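Local coordinates for protein lectin 2 (Agrocybe aegerita, PDB 4TQJ) that binds glycans that end in a non-reducing terminal N-acetylglucosamine, as a fungal lectin built as a beta-propeller, at residues T1-T6 and P10-S15. The protein carries 1 engineered substitution. Sequence-based numbering, arbitrary orientation.
Sequences TSNVIT and PIPVAS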
loop_
_atom_site.group_PDB
_atom_site.type_symbol
_atom_site.label_atom_id
_atom_site.label_comp_id
_atom_site.label_asym_id
_atom_site.label_seq_id
_atom_site.Cartn_x
_atom_site.Cartn_y
_atom_site.Cartn_z
ATOM N N THR A 1 15.409 -12.778 6.986
ATOM C CA THR A 1 13.964 -12.749 7.228
ATOM C C THR A 1 13.303 -14.034 6.752
ATOM O O THR A 1 13.629 -14.550 5.690
ATOM C CB THR A 1 13.253 -11.563 6.516
ATOM O OG1 THR A 1 13.785 -10.315 6.976
ATOM C CG2 THR A 1 11.725 -11.596 6.791
ATOM N N SER A 2 12.379 -14.539 7.562
ATOM C CA SER A 2 11.530 -15.666 7.207
ATOM C C SER A 2 10.081 -15.243 7.469
ATOM O O SER A 2 9.795 -14.668 8.511
ATOM C CB SER A 2 11.860 -16.878 8.096
ATOM O OG SER A 2 12.905 -17.678 7.569
ATOM N N ASN A 3 9.162 -15.496 6.544
ATOM C CA ASN A 3 7.746 -15.346 6.895
ATOM C C ASN A 3 7.339 -16.467 7.858
ATOM O O ASN A 3 7.643 -17.626 7.618
ATOM C CB ASN A 3 6.862 -15.323 5.651
ATOM C CG ASN A 3 6.432 -13.909 5.266
ATOM O OD1 ASN A 3 7.275 -13.051 4.965
ATOM N ND2 ASN A 3 5.115 -13.661 5.269
ATOM N N VAL A 4 6.694 -16.117 8.965
ATOM C CA VAL A 4 6.439 -17.083 10.034
ATOM C C VAL A 4 5.045 -16.917 10.653
ATOM O O VAL A 4 4.532 -15.804 10.800
ATOM C CB VAL A 4 7.507 -16.966 11.156
ATOM C CG1 VAL A 4 7.033 -17.666 12.425
ATOM C CG2 VAL A 4 8.862 -17.524 10.697
ATOM N N ILE A 5 4.444 -18.039 11.024
ATOM C CA ILE A 5 3.115 -18.041 11.613
ATOM C C ILE A 5 3.178 -18.754 12.952
ATOM O O ILE A 5 3.563 -19.920 13.004
ATOM C CB ILE A 5 2.135 -18.762 10.686
ATOM C CG1 ILE A 5 1.950 -17.933 9.414
ATOM C CG2 ILE A 5 0.799 -19.006 11.377
ATOM C CD1 ILE A 5 1.141 -18.622 8.366
ATOM N N THR A 6 2.831 -18.047 14.025
ATOM C CA THR A 6 2.859 -18.620 15.375
ATOM C C THR A 6 1.461 -18.586 15.975
ATOM O O THR A 6 0.557 -17.997 15.399
ATOM C CB THR A 6 3.858 -17.883 16.340
ATOM O OG1 THR A 6 3.342 -16.596 16.703
ATOM C CG2 THR A 6 5.233 -17.726 15.714
ATOM N N PRO A 10 -0.509 -15.250 14.492
ATOM C CA PRO A 10 -0.866 -16.063 13.331
ATOM C C PRO A 10 -0.812 -15.294 12.005
ATOM O O PRO A 10 -0.812 -15.922 10.936
ATOM C CB PRO A 10 -2.300 -16.491 13.652
ATOM C CG PRO A 10 -2.812 -15.400 14.511
ATOM C CD PRO A 10 -1.660 -15.038 15.386
ATOM N N ILE A 11 -0.772 -13.963 12.080
ATOM C CA ILE A 11 -0.748 -13.099 10.897
ATOM C C ILE A 11 0.644 -12.515 10.690
ATOM O O ILE A 11 1.084 -11.653 11.462
ATOM C CB ILE A 11 -1.729 -11.918 11.035
ATOM C CG1 ILE A 11 -3.151 -12.422 11.277
ATOM C CG2 ILE A 11 -1.679 -11.049 9.783
ATOM C CD1 ILE A 11 -4.132 -11.328 11.601
ATOM N N PRO A 12 1.347 -12.986 9.656
ATOM C CA PRO A 12 2.680 -12.458 9.360
ATOM C C PRO A 12 2.576 -10.986 8.979
ATOM O O PRO A 12 1.629 -10.592 8.300
ATOM C CB PRO A 12 3.130 -13.287 8.148
ATOM C CG PRO A 12 2.251 -14.480 8.145
ATOM C CD PRO A 12 0.929 -13.992 8.666
ATOM N N VAL A 13 3.523 -10.189 9.453
ATOM C CA VAL A 13 3.589 -8.783 9.128
ATOM C C VAL A 13 4.950 -8.566 8.481
ATOM O O VAL A 13 5.956 -9.094 8.949
ATOM C CB VAL A 13 3.459 -7.920 10.391
ATOM C CG1 VAL A 13 3.639 -6.455 10.049
ATOM C CG2 VAL A 13 2.106 -8.171 11.081
ATOM N N ALA A 14 4.987 -7.808 7.394
ATOM C CA ALA A 14 6.237 -7.629 6.663
ATOM C C ALA A 14 7.273 -6.930 7.555
ATOM O O ALA A 14 6.936 -5.992 8.284
ATOM C CB ALA A 14 5.988 -6.833 5.408
ATOM N N SER A 15 8.517 -7.405 7.515
ATOM C CA SER A 15 9.595 -6.806 8.295
ATOM C C SER A 15 9.952 -5.402 7.788
ATOM O O SER A 15 10.495 -4.577 8.525
ATOM C CB SER A 15 10.829 -7.716 8.316
ATOM O OG SER A 15 11.615 -7.567 7.147
HETATM O O HOH W 1 7.389 -11.611 7.781
#
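I5 and P12 make the apolar centre of this contact: CG1 of I5 lies 3.7 Å from CG of P12, the two side chains meeting at a slant. Chi1 of -68° sets CG1 of I5 beside the backbone N and leaves the CG2 methyl anti to it, 3.5 Å from O of P10. The backbones close in here as well, CA of I5 and CA of P10 being 4.8 Å apart. T6 O and P10 N also approach, at 3.1 Å, but the proline nitrogen has no hydrogen to give; separately, L9 N donates to T6 OG1 within the turn. Y119 and L176 pack on I5, and W397 on P10, which closes this end into the interior.

Toward T1 the chains diverge, to 7.5 Å between CA of T1 and CA of S15. N3 sets ND2 3.5 Å from CB of P12, while one water donates to V13 O and, weakly, to N3 OD1. At the exposed limit, T1 OG1 and S15 OG stand 3.5 Å apart, without a hydrogen bond. The two runs, directed 162° apart, form an N-terminal turn-back, its weakly bonded strand 4-5 lying antiparallel beside strand 173-177, at the inner edge of one beta-propeller sheet.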